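Local coordinates for aspartate aminotransferase, cytoplasmic (Schizosaccharomyces pombe 972h-, PDB 6JPK), which catalyses the pyridoxal 5'-phosphate-dependent transfer of an amino group from L-aspartate to 2-oxoglutarate, giving oxaloacetate and L-glutamate, and works as a homodimer, at residues E153-W158 with F183-C188; S204-L209 with L237-K242. The protein carries 1 engineered substitution. All coordinates share one frame; numbering follows the deposited sequence.

How the contacts relate
Both contacts belong to the large mixed sheet and its covering helices, with centres about 14 Å apart. Contact 1 spans from strand 152-159 to strand 182-186 across the intervening strand 131-135; the chain then runs on into helix 199-211, which supplies the first half of contact 2. They touch directly: Leu209 CD2 lies 3.7 Å from Phe183 CG, Leu209 CD1 lies 3.7 Å from Leu185 CD1, and Ala187 CB meets Leu237 CD1 at 3.6 Å. Contact 1 reaches toward the substrate site, with the His186 side chain about 5 Å from those of Trp138 and Asn191, both assigned to L-aspartate binding by similarity. Contact 2 lies away from the annotated sites.

Contact 1. Residues E153-W158 with F183-C188; sequences ETYPYW and FLLHAC. Engineered in segment 153-158: Glu153 (natural residue Asp).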
ATOM      1  N   GLU A 153     -22.441  -9.674   8.671  1.00 13.56           N
ATOM      2  CA  GLU A 153     -23.195 -10.129   9.828  1.00 11.89           C
ATOM      3  C   GLU A 153     -22.213 -10.316  10.977  1.00 12.58           C
ATOM      4  O   GLU A 153     -20.994 -10.212  10.794  1.00  8.73           O
ATOM      5  CB  GLU A 153     -23.934 -11.441   9.517  1.00  9.86           C
ATOM      6  CG  GLU A 153     -24.721 -11.419   8.221  1.00 13.32           C
ATOM      7  CD  GLU A 153     -26.053 -10.677   8.345  1.00 19.28           C
ATOM      8  OE1 GLU A 153     -26.392 -10.230   9.467  1.00 14.18           O
ATOM      9  OE2 GLU A 153     -26.762 -10.546   7.318  1.00 22.12           O
ATOM     10  N   THR A 154     -22.726 -10.596  12.172  1.00  8.60           N
ATOM     11  CA  THR A 154     -21.819 -10.830  13.287  1.00 11.43           C
ATOM     12  C   THR A 154     -22.147 -12.156  13.961  1.00 10.87           C
ATOM     13  O   THR A 154     -23.254 -12.690  13.842  1.00  9.46           O
ATOM     14  CB  THR A 154     -21.839  -9.685  14.335  1.00 10.93           C
ATOM     15  OG1 THR A 154     -23.067  -9.706  15.051  1.00 10.94           O
ATOM     16  CG2 THR A 154     -21.691  -8.312  13.679  1.00 12.26           C
ATOM     17  N   TYR A 155     -21.142 -12.705  14.637  1.00  8.90           N
ATOM     18  CA  TYR A 155     -21.384 -13.763  15.589  1.00 10.44           C
ATOM     19  C   TYR A 155     -21.044 -13.271  16.990  1.00 10.72           C
ATOM     20  O   TYR A 155     -20.155 -12.425  17.146  1.00  9.96           O
ATOM     21  CB  TYR A 155     -20.581 -15.038  15.266  1.00 10.97           C
ATOM     22  CG  TYR A 155     -19.083 -14.879  15.072  1.00  8.58           C
ATOM     23  CD1 TYR A 155     -18.204 -15.077  16.130  1.00  8.13           C
ATOM     24  CD2 TYR A 155     -18.550 -14.575  13.821  1.00  8.08           C
ATOM     25  CE1 TYR A 155     -16.837 -14.950  15.960  1.00  7.86           C
ATOM     26  CE2 TYR A 155     -17.181 -14.438  13.642  1.00  7.81           C
ATOM     27  CZ  TYR A 155     -16.328 -14.645  14.709  1.00  8.36           C
ATOM     28  OH  TYR A 155     -14.970 -14.526  14.537  1.00  7.48           O
ATOM     29  N   PRO A 156     -21.789 -13.705  18.005  1.00 11.71           N
ATOM     30  CA  PRO A 156     -21.506 -13.268  19.383  1.00 12.82           C
ATOM     31  C   PRO A 156     -20.108 -13.691  19.811  1.00 12.83           C
ATOM     32  O   PRO A 156     -19.614 -14.751  19.415  1.00  8.78           O
ATOM     33  CB  PRO A 156     -22.582 -13.987  20.212  1.00 12.74           C
ATOM     34  CG  PRO A 156     -23.661 -14.316  19.236  1.00 14.42           C
ATOM     35  CD  PRO A 156     -22.972 -14.571  17.926  1.00 10.41           C
ATOM     36  N   TYR A 157     -19.459 -12.847  20.617  1.00 11.29           N
ATOM     37  CA  TYR A 157     -18.108 -13.180  21.058  1.00 12.70           C
ATOM     38  C   TYR A 157     -17.857 -12.832  22.525  1.00 11.17           C
ATOM     39  O   TYR A 157     -17.361 -13.665  23.288  1.00  9.47           O
ATOM     40  CB  TYR A 157     -17.059 -12.495  20.170  1.00  7.86           C
ATOM     41  CG  TYR A 157     -15.727 -13.180  20.291  1.00  9.15           C
ATOM     42  CD1 TYR A 157     -14.796 -12.771  21.243  1.00  9.76           C
ATOM     43  CD2 TYR A 157     -15.420 -14.280  19.498  1.00  7.76           C
ATOM     44  CE1 TYR A 157     -13.585 -13.425  21.385  1.00  9.82           C
ATOM     45  CE2 TYR A 157     -14.205 -14.946  19.630  1.00 10.77           C
ATOM     46  CZ  TYR A 157     -13.290 -14.512  20.573  1.00 10.17           C
ATOM     47  OH  TYR A 157     -12.082 -15.164  20.714  1.00  9.44           O
ATOM     48  N   TRP A 158     -18.173 -11.612  22.934  1.00 12.40           N
ATOM     49  CA  TRP A 158     -17.962 -11.198  24.316  1.00 13.46           C
ATOM     50  C   TRP A 158     -19.221 -11.481  25.125  1.00 12.27           C
ATOM     51  O   TRP A 158     -20.289 -10.953  24.820  1.00 12.11           O
ATOM     52  CB  TRP A 158     -17.595  -9.716  24.392  1.00  8.18           C
ATOM     53  CG  TRP A 158     -17.355  -9.176  25.800  1.00 10.88           C
ATOM     54  CD1 TRP A 158     -18.104  -8.237  26.468  1.00 10.46           C
ATOM     55  CD2 TRP A 158     -16.282  -9.530  26.686  1.00  8.32           C
ATOM     56  NE1 TRP A 158     -17.556  -7.993  27.711  1.00  8.59           N
ATOM     57  CE2 TRP A 158     -16.438  -8.769  27.863  1.00 11.05           C
ATOM     58  CE3 TRP A 158     -15.195 -10.405  26.588  1.00 10.18           C
ATOM     59  CZ2 TRP A 158     -15.548  -8.865  28.937  1.00  8.59           C
ATOM     60  CZ3 TRP A 158     -14.317 -10.500  27.653  1.00  8.79           C
ATOM     61  CH2 TRP A 158     -14.502  -9.738  28.814  1.00  8.50           C
ATOM     62  N   PHE A 183     -16.634 -16.780   7.244  1.00  8.25           N
ATOM     63  CA  PHE A 183     -16.388 -16.521   8.658  1.00  8.08           C
ATOM     64  C   PHE A 183     -14.969 -16.005   8.828  1.00 14.86           C
ATOM     65  O   PHE A 183     -14.004 -16.665   8.412  1.00  7.73           O
ATOM     66  CB  PHE A 183     -16.636 -17.762   9.521  1.00  8.28           C
ATOM     67  CG  PHE A 183     -18.056 -17.872  10.001  1.00  9.40           C
ATOM     68  CD1 PHE A 183     -19.053 -18.337   9.153  1.00  8.88           C
ATOM     69  CD2 PHE A 183     -18.403 -17.479  11.282  1.00  9.37           C
ATOM     70  CE1 PHE A 183     -20.369 -18.408   9.568  1.00  9.16           C
ATOM     71  CE2 PHE A 183     -19.723 -17.554  11.716  1.00  8.79           C
ATOM     72  CZ  PHE A 183     -20.709 -18.022  10.855  1.00  9.12           C
ATOM     73  N   LEU A 184     -14.856 -14.821   9.431  1.00  7.54           N
ATOM     74  CA  LEU A 184     -13.582 -14.155   9.684  1.00 12.79           C
ATOM     75  C   LEU A 184     -13.188 -14.473  11.121  1.00 11.31           C
ATOM     76  O   LEU A 184     -13.824 -13.994  12.066  1.00 11.15           O
ATOM     77  CB  LEU A 184     -13.716 -12.649   9.465  1.00 17.32           C
ATOM     78  CG  LEU A 184     -12.576 -11.868   8.815  1.00 27.66           C
ATOM     79  CD1 LEU A 184     -12.762 -10.368   9.064  1.00 29.10           C
ATOM     80  CD2 LEU A 184     -11.200 -12.339   9.279  1.00 24.26           C
ATOM     81  N   LEU A 185     -12.154 -15.290  11.285  1.00  9.35           N
ATOM     82  CA  LEU A 185     -11.740 -15.811  12.582  1.00  7.22           C
ATOM     83  C   LEU A 185     -10.419 -15.189  13.005  1.00 10.48           C
ATOM     84  O   LEU A 185      -9.517 -15.006  12.181  1.00 10.14           O
ATOM     85  CB  LEU A 185     -11.586 -17.333  12.522  1.00  7.43           C
ATOM     86  CG  LEU A 185     -12.820 -18.094  12.019  1.00 12.63           C
ATOM     87  CD1 LEU A 185     -12.528 -19.584  11.897  1.00  8.83           C
ATOM     88  CD2 LEU A 185     -14.031 -17.847  12.938  1.00 12.53           C
ATOM     89  N   HIS A 186     -10.304 -14.873  14.296  1.00  9.77           N
ATOM     90  CA  HIS A 186      -9.056 -14.391  14.879  1.00  7.43           C
ATOM     91  C   HIS A 186      -8.240 -15.606  15.311  1.00  8.50           C
ATOM     92  O   HIS A 186      -8.708 -16.400  16.134  1.00 11.08           O
ATOM     93  CB  HIS A 186      -9.321 -13.486  16.085  1.00  9.93           C
ATOM     94  CG  HIS A 186     -10.145 -12.267  15.786  1.00 11.72           C
ATOM     95  ND1 HIS A 186      -9.710 -10.988  16.071  1.00 13.06           N
ATOM     96  CD2 HIS A 186     -11.389 -12.132  15.259  1.00 11.71           C
ATOM     97  CE1 HIS A 186     -10.643 -10.119  15.713  1.00 12.39           C
ATOM     98  NE2 HIS A 186     -11.668 -10.787  15.213  1.00  9.34           N
ATOM     99  N   ALA A 187      -7.022 -15.744  14.780  1.00 10.00           N
ATOM    100  CA  ALA A 187      -6.226 -16.943  15.059  1.00 13.46           C
ATOM    101  C   ALA A 187      -5.797 -17.015  16.519  1.00 15.61           C
ATOM    102  O   ALA A 187      -5.756 -18.105  17.096  1.00 13.65           O
ATOM    103  CB  ALA A 187      -5.000 -16.989  14.159  1.00 12.64           C
ATOM    104  N   CYS A 188      -5.423 -15.879  17.117  1.00 13.85           N
ATOM    105  CA  CYS A 188      -5.100 -15.801  18.544  1.00 16.11           C
ATOM    106  C   CYS A 188      -5.082 -14.338  18.961  1.00 14.21           C
ATOM    107  O   CYS A 188      -4.997 -13.437  18.122  1.00 15.08           O
ATOM    108  CB  CYS A 188      -3.757 -16.454  18.877  1.00 19.20           C
ATOM    109  SG  CYS A 188      -2.317 -15.599  18.191  1.00 23.97           S
TER
HETATM  110  O   HOH W   1     -12.471 -15.850  15.902  1.00 13.65           O
HETATM  111  O   HOH W   2     -11.157 -15.755  18.287  1.00 14.59           O
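Tyr155 has its CG between the backbone N and the carbonyl carbon (chi1 53°), which sends the phenol across to Leu184 and Phe183, while Leu185 keeps CG anti to its carbonyl carbon and brings CD2 up to the same phenol. The Tyr155 hydroxyl does the main work: OH donates to Leu184 O at 2.8 Å, a bond in the plane of the phenol ring but tilted 23° from the carbonyl plane. Water 1 donates to Tyr155 OH at 3.1 Å and accepts from His186 N at 2.9 Å, so the hydroxyl is tied to the 183-188 backbone twice, directly at Leu184 O and through water at His186 N. Beside it sits Leu185 CD2, 3.8 Å from Tyr155 OH. Lower on the ring, Tyr155 CD2 packs against Phe183 CE2 at 3.8 Å; the rings meet obliquely, planes 32° apart. Further along, water 2 donates to Tyr157 OH at 2.7 Å and only weakly to His186 O. Tyr157 OH is also hydrogen-bonded to Ile195 O, and His186 NE2 to Thr137 OG1. The axes of 153-156 and 183-186 come within 8.9 Å, yet the strands are not sheet neighbours: strand 131-135 runs between them, pairing with Tyr155 through Ile133 and Asn135, while helix 167-176 covers the apolar side by setting Met170 against Tyr155 and Leu185, and Ile174 against Phe183.

Contact 2. Residues S204-L209 with L237-K242; sequences SIFESL and LNEFVK
Between segments 204-209 and 237-242 the nearest CA atoms are those of Phe206 and Phe240, 7.1 Å apart. Segment 204-209 is fully helical, with Leu209 N hydrogen-bonded to Ile205 O; across from it lies 237-242, on helix 235-241. The side chains meet as an edge-to-face aromatic pair: the Phe240 edge points at one face of Phe206, ring centroids 5.4 Å apart and planes at 61°. Phe240 CD1 makes the touch, 3.7 Å from Phe206 CD1 and offset toward the rim of that ring. With CG anti to its backbone N (chi1 -168°), Phe240 extends toward helix 199-211. The CE2 corner of the Phe206 ring meets the aliphatic part of Glu239, 3.9 Å from CB. A bend at chi2 (67°) then turns the Glu239 carboxylate away from 204-209 and toward Lys242 of its own segment, whose NZ forms a salt bridge with OE2 at 2.9 Å. Both aromatic side chains also reach strand 215-220, Phe206 on Phe218 and Phe240 on Val216. Helices that follow strands and pack side by side on a mostly parallel sheet are characteristic of the alpha/beta large domain of pyridoxal-phosphate aminotransferases of this family.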
ATOM      1  N   SER A 204     -14.706 -27.841  18.390  1.00 11.28           N
ATOM      2  CA  SER A 204     -16.149 -27.793  18.171  1.00 10.41           C
ATOM      3  C   SER A 204     -16.527 -26.694  17.175  1.00 10.15           C
ATOM      4  O   SER A 204     -17.437 -26.877  16.357  1.00 10.33           O
ATOM      5  CB  SER A 204     -16.845 -27.595  19.515  1.00 14.33           C
ATOM      6  OG  SER A 204     -18.199 -27.224  19.348  1.00 22.69           O
ATOM      7  N   ILE A 205     -15.838 -25.551  17.220  1.00  9.74           N
ATOM      8  CA  ILE A 205     -16.073 -24.496  16.234  1.00 10.77           C
ATOM      9  C   ILE A 205     -15.757 -24.999  14.824  1.00 15.65           C
ATOM     10  O   ILE A 205     -16.531 -24.786  13.881  1.00  9.62           O
ATOM     11  CB  ILE A 205     -15.252 -23.241  16.584  1.00  9.09           C
ATOM     12  CG1 ILE A 205     -15.840 -22.527  17.799  1.00 12.80           C
ATOM     13  CG2 ILE A 205     -15.194 -22.277  15.399  1.00  8.84           C
ATOM     14  CD1 ILE A 205     -14.886 -21.494  18.396  1.00 10.97           C
ATOM     15  N   PHE A 206     -14.614 -25.673  14.659  1.00  9.53           N
ATOM     16  CA  PHE A 206     -14.245 -26.191  13.340  1.00  9.61           C
ATOM     17  C   PHE A 206     -15.263 -27.205  12.840  1.00 10.04           C
ATOM     18  O   PHE A 206     -15.638 -27.192  11.661  1.00 10.12           O
ATOM     19  CB  PHE A 206     -12.852 -26.827  13.382  1.00  9.58           C
ATOM     20  CG  PHE A 206     -11.737 -25.843  13.606  1.00 11.85           C
ATOM     21  CD1 PHE A 206     -11.865 -24.527  13.192  1.00 14.33           C
ATOM     22  CD2 PHE A 206     -10.562 -26.239  14.238  1.00 11.63           C
ATOM     23  CE1 PHE A 206     -10.836 -23.622  13.391  1.00 17.23           C
ATOM     24  CE2 PHE A 206      -9.525 -25.338  14.442  1.00 16.48           C
ATOM     25  CZ  PHE A 206      -9.663 -24.028  14.018  1.00 16.33           C
ATOM     26  N   GLU A 207     -15.731 -28.088  13.727  1.00 11.27           N
ATOM     27  CA  GLU A 207     -16.714 -29.096  13.334  1.00 16.53           C
ATOM     28  C   GLU A 207     -17.971 -28.453  12.752  1.00 12.94           C
ATOM     29  O   GLU A 207     -18.490 -28.894  11.720  1.00 11.65           O
ATOM     30  CB  GLU A 207     -17.075 -29.977  14.536  1.00 23.77           C
ATOM     31  CG  GLU A 207     -18.122 -31.041  14.222  1.00 37.10           C
ATOM     32  CD  GLU A 207     -19.310 -31.022  15.186  1.00 53.34           C
ATOM     33  OE1 GLU A 207     -19.084 -30.880  16.413  1.00 56.69           O
ATOM     34  OE2 GLU A 207     -20.470 -31.144  14.713  1.00 59.06           O
ATOM     35  N   SER A 208     -18.491 -27.420  13.413  1.00 10.68           N
ATOM     36  CA  SER A 208     -19.719 -26.800  12.927  1.00 11.33           C
ATOM     37  C   SER A 208     -19.473 -25.975  11.666  1.00 11.90           C
ATOM     38  O   SER A 208     -20.331 -25.937  10.775  1.00 10.76           O
ATOM     39  CB  SER A 208     -20.342 -25.947  14.026  1.00 15.21           C
ATOM     40  OG  SER A 208     -20.845 -26.769  15.067  1.00 18.61           O
ATOM     41  N   LEU A 209     -18.309 -25.307  11.570  1.00 10.12           N
ATOM     42  CA  LEU A 209     -17.970 -24.593  10.339  1.00  9.93           C
ATOM     43  C   LEU A 209     -17.936 -25.537   9.140  1.00 10.53           C
ATOM     44  O   LEU A 209     -18.421 -25.191   8.058  1.00 10.31           O
ATOM     45  CB  LEU A 209     -16.619 -23.879  10.483  1.00  9.49           C
ATOM     46  CG  LEU A 209     -16.511 -22.629  11.363  1.00  9.15           C
ATOM     47  CD1 LEU A 209     -15.039 -22.351  11.694  1.00  8.83           C
ATOM     48  CD2 LEU A 209     -17.128 -21.417  10.676  1.00  9.02           C
ATOM     49  N   LEU A 237      -4.691 -22.300  13.114  1.00  9.60           N
ATOM     50  CA  LEU A 237      -4.409 -22.431  11.689  1.00 13.65           C
ATOM     51  C   LEU A 237      -4.018 -23.847  11.319  1.00 13.85           C
ATOM     52  O   LEU A 237      -4.521 -24.414  10.343  1.00 13.24           O
ATOM     53  CB  LEU A 237      -3.263 -21.503  11.290  1.00 17.87           C
ATOM     54  CG  LEU A 237      -3.562 -20.199  10.596  1.00 20.40           C
ATOM     55  CD1 LEU A 237      -4.438 -19.371  11.506  1.00 22.51           C
ATOM     56  CD2 LEU A 237      -2.233 -19.514  10.308  1.00 15.42           C
ATOM     57  N   ASN A 238      -3.061 -24.406  12.053  1.00  8.38           N
ATOM     58  CA  ASN A 238      -2.538 -25.714  11.698  1.00  8.70           C
ATOM     59  C   ASN A 238      -3.525 -26.819  12.031  1.00  8.98           C
ATOM     60  O   ASN A 238      -3.528 -27.867  11.375  1.00  9.58           O
ATOM     61  CB  ASN A 238      -1.191 -25.927  12.384  1.00  8.78           C
ATOM     62  CG  ASN A 238      -0.086 -25.131  11.701  1.00 11.78           C
ATOM     63  OD1 ASN A 238       0.400 -25.512  10.634  1.00 11.42           O
ATOM     64  ND2 ASN A 238       0.272 -24.005  12.279  1.00  8.39           N
ATOM     65  N   GLU A 239      -4.374 -26.604  13.031  1.00  8.94           N
ATOM     66  CA  GLU A 239      -5.419 -27.590  13.289  1.00 11.03           C
ATOM     67  C   GLU A 239      -6.411 -27.634  12.136  1.00 12.35           C
ATOM     68  O   GLU A 239      -6.844 -28.717  11.716  1.00 11.56           O
ATOM     69  CB  GLU A 239      -6.130 -27.277  14.604  1.00  9.18           C
ATOM     70  CG  GLU A 239      -6.918 -28.455  15.167  1.00 22.60           C
ATOM     71  CD  GLU A 239      -6.021 -29.623  15.615  1.00 26.86           C
ATOM     72  OE1 GLU A 239      -4.778 -29.452  15.767  1.00 28.49           O
ATOM     73  OE2 GLU A 239      -6.570 -30.722  15.819  1.00 28.06           O
ATOM     74  N   PHE A 240      -6.758 -26.462  11.588  1.00  8.97           N
ATOM     75  CA  PHE A 240      -7.725 -26.416  10.501  1.00  9.02           C
ATOM     76  C   PHE A 240      -7.198 -27.111   9.254  1.00  9.21           C
ATOM     77  O   PHE A 240      -7.989 -27.673   8.486  1.00  9.45           O
ATOM     78  CB  PHE A 240      -8.119 -24.965  10.199  1.00  8.69           C
ATOM     79  CG  PHE A 240      -9.316 -24.845   9.296  1.00 13.30           C
ATOM     80  CD1 PHE A 240     -10.590 -25.085   9.783  1.00 14.61           C
ATOM     81  CD2 PHE A 240      -9.168 -24.506   7.961  1.00 12.26           C
ATOM     82  CE1 PHE A 240     -11.702 -24.991   8.955  1.00 15.53           C
ATOM     83  CE2 PHE A 240     -10.279 -24.409   7.121  1.00 15.40           C
ATOM     84  CZ  PHE A 240     -11.545 -24.652   7.617  1.00 15.24           C
ATOM     85  N   VAL A 241      -5.875 -27.124   9.055  1.00 10.27           N
ATOM     86  CA  VAL A 241      -5.292 -27.793   7.888  1.00 10.15           C
ATOM     87  C   VAL A 241      -5.710 -29.257   7.823  1.00 11.02           C
ATOM     88  O   VAL A 241      -5.902 -29.810   6.731  1.00 12.66           O
ATOM     89  CB  VAL A 241      -3.754 -27.659   7.896  1.00 10.24           C
ATOM     90  CG1 VAL A 241      -3.136 -28.498   6.755  1.00 10.42           C
ATOM     91  CG2 VAL A 241      -3.335 -26.198   7.767  1.00  8.89           C
ATOM     92  N   LYS A 242      -5.872 -29.901   8.983  1.00 10.75           N
ATOM     93  CA  LYS A 242      -6.238 -31.314   9.042  1.00 12.54           C
ATOM     94  C   LYS A 242      -7.548 -31.621   8.329  1.00 19.51           C
ATOM     95  O   LYS A 242      -7.773 -32.773   7.949  1.00 21.91           O
ATOM     96  CB  LYS A 242      -6.366 -31.763  10.498  1.00 16.45           C
ATOM     97  CG  LYS A 242      -5.118 -31.531  11.332  1.00 21.51           C
ATOM     98  CD  LYS A 242      -5.346 -31.988  12.772  1.00 25.68           C
ATOM     99  CE  LYS A 242      -4.057 -31.934  13.580  1.00 28.32           C
ATOM    100  NZ  LYS A 242      -4.304 -32.329  14.998  1.00 29.62           N
TER